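Local atomic coordinates of uncharacterized rhodanese-related protein TVG0868615 (Thermoplasma volcanium GSS1, PDB entry 3GK5), a protein that is of unknown function but carries a rhodanese-like domain, as found in sulfurtransferases, and may therefore handle sulfur transfer. Residues R4-A8 with A9-E13; F31-I34 with A35-N39; G87-Q90 with S91-E95. All coordinates share one frame; numbering follows the deposited sequence.

Three local contacts sit in series along this rhodanese-like domain; none nests in or crosses another. Contact 1 (4-8 with 9-13) turns the edge strand 5-6 into helix 8-13. Contact 2 (31-34 with 35-39) is a tight turn that brings the chain from helix 26-29 into strand 38-39 at the far edge of the parallel sheet. Contact 3 (87-90 with 91-95) starts helix 88-94 just after strand 82-85. Contacts 1 and 2 do not touch each other, but contact 3 touches both: the Trp92 ring packs against Leu11 and Tyr12 of contact 1 and Ile34 of contact 2, while Ile89 reaches Ser33.

Contact 1 of 3, residues R4-A8 with A9-E13; sequences RSINA and ADLYE
Ile6 lays its CG1-CD1 arm against Asp10 and Leu11 where edge strand 5-6 of the rhodanese-like domain's parallel sheet turns abruptly into helix 8-13. This strand-to-helix junction is packed on the isoleucine side. CG1 is anti to the backbone N, chi1 176°, on the carbonyl side of its own residue, and that setting carries the arm over the first turn of the helix. There Ile6 CG1 lies 3.5 Å from Asp10 CB, the two side chains passing one another in opposite directions. The methyl goes further along the turn, with Ile6 CD1 3.7 Å from Leu11 CB. Ile6 and Leu11 both also rest on Val85 of strand 82-85, and Leu11 meets the Trp92 ring, so the apolar side of the junction faces the sheet and helix 88-94.

Two backbone bonds close the turn. Leu11 N donates to Asn7 O at 3.0 Å. Tyr12 N gives an almost straight bond to Ala8 O, with 177° at the hydrogen. Asn7 occupies the N-cap position.

The other side is looser. Tyr12, an exposed residue, directs its ring away from the 4-8 segment toward Tyr97 and Pro98. Ala9, partly exposed, touches Tyr97 through its side chain.

A separate close approach is made at the cap by the Asp10 carboxylate. Asp10 keeps CG opposite its carbonyl carbon, chi1 -74°, which swings the carboxylate back toward the capping residue. There a carboxylate oxygen meets a carbon, Asp10 OD1 lying 3.1 Å from Asn7 CB.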
loop_
_atom_site.group_PDB
_atom_site.type_symbol
_atom_site.label_atom_id
_atom_site.label_comp_id
_atom_site.label_asym_id
_atom_site.label_seq_id
_atom_site.Cartn_x
_atom_site.Cartn_y
_atom_site.Cartn_z
ATOM N N ARG A 4 -1.291 -8.564 -9.200
ATOM C CA ARG A 4 -2.725 -8.356 -9.040
ATOM C C ARG A 4 -2.981 -6.904 -8.641
ATOM O O ARG A 4 -2.092 -6.226 -8.129
ATOM C CB ARG A 4 -3.298 -9.275 -7.959
ATOM C CG ARG A 4 -2.928 -10.742 -8.093
ATOM C CD ARG A 4 -1.673 -11.064 -7.298
ATOM N NE ARG A 4 -1.842 -10.810 -5.866
ATOM C CZ ARG A 4 -2.715 -11.444 -5.084
ATOM N NH1 ARG A 4 -2.794 -11.142 -3.796
ATOM N NH2 ARG A 4 -3.510 -12.378 -5.587
ATOM N N SER A 5 -4.201 -6.436 -8.867
ATOM C CA SER A 5 -4.561 -5.068 -8.530
ATOM C C SER A 5 -5.896 -5.045 -7.787
ATOM O O SER A 5 -6.674 -5.998 -7.879
ATOM C CB SER A 5 -4.646 -4.236 -9.809
ATOM O OG SER A 5 -4.921 -2.880 -9.522
ATOM N N ILE A 6 -6.156 -3.961 -7.055
ATOM C CA ILE A 6 -7.395 -3.829 -6.285
ATOM C C ILE A 6 -7.963 -2.411 -6.233
ATOM O O ILE A 6 -7.266 -1.450 -5.927
ATOM C CB ILE A 6 -7.209 -4.335 -4.822
ATOM C CG1 ILE A 6 -8.478 -4.093 -4.012
ATOM C CG2 ILE A 6 -6.053 -3.626 -4.160
ATOM C CD1 ILE A 6 -8.364 -4.534 -2.571
ATOM N N ASN A 7 -9.253 -2.311 -6.524
ATOM C CA ASN A 7 -9.976 -1.051 -6.523
ATOM C C ASN A 7 -10.015 -0.464 -5.109
ATOM O O ASN A 7 -9.858 -1.187 -4.127
ATOM C CB ASN A 7 -11.402 -1.301 -7.008
ATOM C CG ASN A 7 -12.137 -0.030 -7.330
ATOM O OD1 ASN A 7 -13.369 0.011 -7.304
ATOM N ND2 ASN A 7 -11.389 1.022 -7.657
ATOM N N ALA A 8 -10.236 0.845 -5.006
ATOM C CA ALA A 8 -10.311 1.506 -3.704
ATOM C C ALA A 8 -11.510 0.985 -2.918
ATOM O O ALA A 8 -11.392 0.609 -1.755
ATOM C CB ALA A 8 -10.429 3.008 -3.884
ATOM N N ALA A 9 -12.667 0.970 -3.568
ATOM C CA ALA A 9 -13.886 0.500 -2.935
ATOM C C ALA A 9 -13.693 -0.919 -2.435
ATOM O O ALA A 9 -14.156 -1.271 -1.347
ATOM C CB ALA A 9 -15.051 0.563 -3.918
ATOM N N ASP A 10 -13.007 -1.730 -3.233
ATOM C CA ASP A 10 -12.737 -3.119 -2.870
ATOM C C ASP A 10 -11.915 -3.173 -1.592
ATOM O O ASP A 10 -12.282 -3.857 -0.633
ATOM C CB ASP A 10 -11.968 -3.820 -3.994
ATOM C CG ASP A 10 -12.835 -4.133 -5.196
ATOM O OD1 ASP A 10 -12.275 -4.239 -6.311
ATOM O OD2 ASP A 10 -14.069 -4.288 -5.024
ATOM N N LEU A 11 -10.795 -2.453 -1.586
ATOM C CA LEU A 11 -9.924 -2.424 -0.417
ATOM C C LEU A 11 -10.680 -2.025 0.844
ATOM O O LEU A 11 -10.603 -2.714 1.855
ATOM C CB LEU A 11 -8.750 -1.459 -0.634
ATOM C CG LEU A 11 -7.795 -1.238 0.551
ATOM C CD1 LEU A 11 -7.348 -2.566 1.141
ATOM C CD2 LEU A 11 -6.586 -0.447 0.079
ATOM N N TYR A 12 -11.406 -0.916 0.777
ATOM C CA TYR A 12 -12.155 -0.426 1.926
ATOM C C TYR A 12 -13.172 -1.432 2.443
ATOM O O TYR A 12 -13.326 -1.597 3.651
ATOM C CB TYR A 12 -12.848 0.892 1.578
ATOM C CG TYR A 12 -13.680 1.471 2.697
ATOM C CD1 TYR A 12 -15.071 1.332 2.705
ATOM C CD2 TYR A 12 -13.079 2.164 3.752
ATOM C CE1 TYR A 12 -15.846 1.873 3.736
ATOM C CE2 TYR A 12 -13.842 2.705 4.789
ATOM C CZ TYR A 12 -15.224 2.558 4.772
ATOM O OH TYR A 12 -15.976 3.103 5.790
ATOM N N GLU A 13 -13.859 -2.111 1.531
ATOM C CA GLU A 13 -14.851 -3.100 1.918
ATOM C C GLU A 13 -14.225 -4.330 2.573
ATOM O O GLU A 13 -14.893 -5.057 3.309
ATOM C CB GLU A 13 -15.652 -3.541 0.701
ATOM C CG GLU A 13 -16.569 -2.484 0.157
ATOM C CD GLU A 13 -17.038 -2.809 -1.243
ATOM O OE1 GLU A 13 -17.570 -3.923 -1.443
ATOM O OE2 GLU A 13 -16.871 -1.951 -2.142
#

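Contact 2 of 3, residues F31-I34 with A35-N39; sequences FGSI and ANSIN
Ser37 reaches back to the carbonyl of Ile34 with both its backbone N and its hydroxyl, closing a type II beta turn from Ile34 to Ser37. The turn ends the loop that leads from helix 26-29 into strand 38-39, an edge strand of the rhodanese-like domain's parallel sheet. Asn36 takes the positive phi of the turn (59°), and its side chain points away from the 31-34 segment.

The serine side chain can be followed outward. Ser37 CB sits 3.2 Å from Ile34 O, already in contact with the carbonyl oxygen. From there OG is placed between the backbone N and the carbonyl carbon of its own residue, chi1 76°, a setting that bends the hydroxyl back across the turn. At the tip, Ser37 OG donates to Ile34 O at 3.0 Å, in the carbonyl plane. The backbone bond from Ser37 N to the same Ile34 O is longer, 3.2 Å, and its donor is tilted 33° from that plane. The hydroxyl also accepts from a water, which lies 3.0 Å from Ser37 OG and itself accepts from Ile34 N at 3.2 Å. Water and hydroxyl thus link the amide and carbonyl of Ile34.

Around the turn, Ile34 and Ser37 both rest on Val20 of strand 19-22, and Ile34 also meets the Trp92 ring. Ile38 joins strand 19-22 by backbone bonds to Val20 and Asp22. With the hydroxyl of Ser37 gone, as in an alanine here, Ile34 O would probably keep just the tilted backbone bond from this turn, and the water would lose this acceptor. With one carbonyl gripped by two donors from a single residue and a water completing the circuit, the hydroxyl reinforces the turn on both polar groups of Ile34.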
loop_
_atom_site.group_PDB
_atom_site.type_symbol
_atom_site.label_atom_id
_atom_site.label_comp_id
_atom_site.label_asym_id
_atom_site.label_seq_id
_atom_site.Cartn_x
_atom_site.Cartn_y
_atom_site.Cartn_z
ATOM N N PHE A 31 0.290 14.105 5.614
ATOM C CA PHE A 31 -0.869 14.718 4.993
ATOM C C PHE A 31 -2.064 13.766 4.950
ATOM O O PHE A 31 -3.140 14.119 4.477
ATOM C CB PHE A 31 -0.507 15.214 3.594
ATOM C CG PHE A 31 0.511 16.331 3.592
ATOM C CD1 PHE A 31 0.212 17.570 4.155
ATOM C CD2 PHE A 31 1.772 16.142 3.028
ATOM C CE1 PHE A 31 1.156 18.600 4.155
ATOM C CE2 PHE A 31 2.719 17.164 3.024
ATOM C CZ PHE A 31 2.414 18.394 3.586
ATOM N N GLY A 32 -1.877 12.559 5.466
ATOM C CA GLY A 32 -2.967 11.603 5.478
ATOM C C GLY A 32 -2.545 10.225 5.021
ATOM O O GLY A 32 -1.794 10.084 4.053
ATOM N N SER A 33 -3.019 9.202 5.723
ATOM C CA SER A 33 -2.691 7.832 5.368
ATOM C C SER A 33 -3.772 6.890 5.852
ATOM O O SER A 33 -4.529 7.215 6.760
ATOM C CB SER A 33 -1.353 7.426 5.980
ATOM O OG SER A 33 -1.461 7.303 7.382
ATOM N N ILE A 34 -3.861 5.725 5.229
ATOM C CA ILE A 34 -4.858 4.757 5.637
ATOM C C ILE A 34 -4.420 4.204 6.974
ATOM O O ILE A 34 -3.237 3.951 7.199
ATOM C CB ILE A 34 -4.981 3.627 4.623
ATOM C CG1 ILE A 34 -5.281 4.224 3.245
ATOM C CG2 ILE A 34 -6.082 2.668 5.058
ATOM C CD1 ILE A 34 -5.403 3.203 2.155
ATOM N N ALA A 35 -5.385 4.024 7.861
ATOM C CA ALA A 35 -5.127 3.532 9.205
ATOM C C ALA A 35 -4.388 2.207 9.282
ATOM O O ALA A 35 -4.650 1.275 8.514
ATOM C CB ALA A 35 -6.444 3.431 9.970
ATOM N N ASN A 36 -3.478 2.141 10.252
ATOM C CA ASN A 36 -2.665 0.960 10.517
ATOM C C ASN A 36 -1.807 0.529 9.332
ATOM O O ASN A 36 -1.319 -0.598 9.298
ATOM C CB ASN A 36 -3.557 -0.209 10.955
ATOM C CG ASN A 36 -4.451 0.143 12.137
ATOM O OD1 ASN A 36 -3.986 0.672 13.153
ATOM N ND2 ASN A 36 -5.737 -0.159 12.011
ATOM N N SER A 37 -1.621 1.411 8.357
ATOM C CA SER A 37 -0.800 1.049 7.212
ATOM C C SER A 37 0.679 1.167 7.593
ATOM O O SER A 37 1.107 2.184 8.139
ATOM C CB SER A 37 -1.118 1.948 6.003
ATOM O OG SER A 37 -0.555 3.243 6.133
ATOM N N ILE A 38 1.448 0.110 7.341
ATOM C CA ILE A 38 2.873 0.127 7.638
ATOM C C ILE A 38 3.557 0.935 6.546
ATOM O O ILE A 38 3.228 0.796 5.366
ATOM C CB ILE A 38 3.476 -1.280 7.640
ATOM C CG1 ILE A 38 5.010 -1.185 7.689
ATOM C CG2 ILE A 38 3.029 -2.033 6.395
ATOM C CD1 ILE A 38 5.566 -0.449 8.912
ATOM N N ASN A 39 4.515 1.768 6.945
ATOM C CA ASN A 39 5.228 2.618 6.006
ATOM C C ASN A 39 6.632 2.134 5.653
ATOM O O ASN A 39 7.515 2.054 6.507
ATOM C CB ASN A 39 5.317 4.041 6.564
ATOM C CG ASN A 39 5.995 5.016 5.609
ATOM O OD1 ASN A 39 6.615 5.989 6.053
ATOM N ND2 ASN A 39 5.868 4.776 4.299
HETATM O O HOH W 1 -1.403 4.565 3.607
#

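Contact 3 of 3, residues G87-Q90 with S91-E95; sequences GGIQ and SWIEE
Gly87 and Ser91 meet at the start of helix 88-94 in the rhodanese-like domain, the helix that follows strand 82-85. Backbone hydrogen bonds set the first turns. Ser91 N donates to Gly87 O at 3.2 Å from well above the carbonyl plane, 58° out of it. The next bond, Trp92 N to Gly88 O, is weak at 3.4 Å. Regular helical bonding then sets in: Ile93 N reaches Ile89 O at 3.0 Å, and Glu94 N meets Gln90 O at 2.9 Å.

Close carbon packing is consistent with a glycine at 87. Ser91 CB lies 3.4 Å from Gly87 CA, and a side chain there would run into it; the positive phi of Gly87 would also press such a side chain against the preceding carbonyl.

Apolar contacts are wider. Ile89 CG1 stands 4.2 Å from Trp92 CD1, the two side chains crossing at a slant, and 4.4 Å from Ile93 CG1. Trp92 keeps CG opposite its backbone N, chi1 167°, which carries the indole away from the first turn. On the outer side, the Glu94 chain bends at CG, and Glu94 CG comes within 3.1 Å of Gln90 O.

The indole NE1 bonds to Pro98 O, and the ring meets Tyr97. Backbone bonds from Ile89 and Gln90 run to Cys62 and Ala63, in the loop after strand 58-61, probably the counterpart of the loop that usually carries the active-site cysteine in rhodanese-like domains. The indole itself lies between helix 8-13 and the turn before strand 38-39.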
loop_
_atom_site.group_PDB
_atom_site.type_symbol
_atom_site.label_atom_id
_atom_site.label_comp_id
_atom_site.label_asym_id
_atom_site.label_seq_id
_atom_site.Cartn_x
_atom_site.Cartn_y
_atom_site.Cartn_z
ATOM N N GLY A 87 -4.950 3.902 -8.514
ATOM C CA GLY A 87 -5.145 5.313 -8.240
ATOM C C GLY A 87 -4.350 5.876 -7.076
ATOM O O GLY A 87 -4.311 7.092 -6.874
ATOM N N GLY A 88 -3.713 4.999 -6.309
ATOM C CA GLY A 88 -2.944 5.451 -5.164
ATOM C C GLY A 88 -3.866 5.905 -4.050
ATOM O O GLY A 88 -5.058 5.580 -4.039
ATOM N N ILE A 89 -3.316 6.649 -3.098
ATOM C CA ILE A 89 -4.108 7.159 -1.986
ATOM C C ILE A 89 -4.843 8.407 -2.481
ATOM O O ILE A 89 -5.776 8.890 -1.844
ATOM C CB ILE A 89 -3.202 7.497 -0.779
ATOM C CG1 ILE A 89 -4.041 7.661 0.484
ATOM C CG2 ILE A 89 -2.419 8.768 -1.053
ATOM C CD1 ILE A 89 -3.215 7.626 1.768
ATOM N N GLN A 90 -4.412 8.925 -3.629
ATOM C CA GLN A 90 -5.058 10.086 -4.220
ATOM C C GLN A 90 -6.487 9.664 -4.542
ATOM O O GLN A 90 -7.440 10.311 -4.128
ATOM C CB GLN A 90 -4.337 10.506 -5.504
ATOM C CG GLN A 90 -5.099 11.532 -6.337
ATOM C CD GLN A 90 -4.452 11.805 -7.690
ATOM O OE1 GLN A 90 -4.206 10.884 -8.473
ATOM N NE2 GLN A 90 -4.187 13.076 -7.975
ATOM N N SER A 91 -6.618 8.560 -5.271
ATOM C CA SER A 91 -7.918 8.032 -5.656
ATOM C C SER A 91 -8.730 7.707 -4.414
ATOM O O SER A 91 -9.918 8.014 -4.330
ATOM C CB SER A 91 -7.731 6.771 -6.499
ATOM O OG SER A 91 -8.964 6.102 -6.710
ATOM N N TRP A 92 -8.076 7.084 -3.444
ATOM C CA TRP A 92 -8.720 6.718 -2.190
ATOM C C TRP A 92 -9.411 7.920 -1.543
ATOM O O TRP A 92 -10.539 7.813 -1.059
ATOM C CB TRP A 92 -7.665 6.114 -1.256
ATOM C CG TRP A 92 -8.080 5.967 0.161
ATOM C CD1 TRP A 92 -8.090 6.939 1.120
ATOM C CD2 TRP A 92 -8.521 4.767 0.800
ATOM N NE1 TRP A 92 -8.510 6.419 2.320
ATOM C CE2 TRP A 92 -8.783 5.087 2.152
ATOM C CE3 TRP A 92 -8.727 3.451 0.362
ATOM C CZ2 TRP A 92 -9.235 4.140 3.071
ATOM C CZ3 TRP A 92 -9.178 2.508 1.274
ATOM C CH2 TRP A 92 -9.429 2.860 2.620
ATOM N N ILE A 93 -8.726 9.061 -1.546
ATOM C CA ILE A 93 -9.252 10.296 -0.970
ATOM C C ILE A 93 -10.317 10.928 -1.863
ATOM O O ILE A 93 -11.349 11.401 -1.375
ATOM C CB ILE A 93 -8.109 11.313 -0.728
ATOM C CG1 ILE A 93 -7.196 10.782 0.385
ATOM C CG2 ILE A 93 -8.678 12.697 -0.387
ATOM C CD1 ILE A 93 -6.046 11.692 0.729
ATOM N N GLU A 94 -10.073 10.925 -3.170
ATOM C CA GLU A 94 -11.026 11.495 -4.119
ATOM C C GLU A 94 -12.378 10.811 -3.973
ATOM O O GLU A 94 -13.417 11.446 -4.129
ATOM C CB GLU A 94 -10.533 11.317 -5.561
ATOM C CG GLU A 94 -9.246 12.053 -5.903
ATOM C CD GLU A 94 -9.407 13.562 -5.898
ATOM O OE1 GLU A 94 -9.655 14.137 -4.813
ATOM O OE2 GLU A 94 -9.290 14.173 -6.984
ATOM N N GLU A 95 -12.356 9.513 -3.677
ATOM C CA GLU A 95 -13.586 8.752 -3.523
ATOM C C GLU A 95 -14.206 8.928 -2.147
ATOM O O GLU A 95 -15.218 8.305 -1.828
ATOM C CB GLU A 95 -13.337 7.269 -3.783
ATOM C CG GLU A 95 -13.925 6.771 -5.088
ATOM C CD GLU A 95 -12.991 6.940 -6.260
ATOM O OE1 GLU A 95 -13.463 6.846 -7.412
ATOM O OE2 GLU A 95 -11.782 7.153 -6.042
#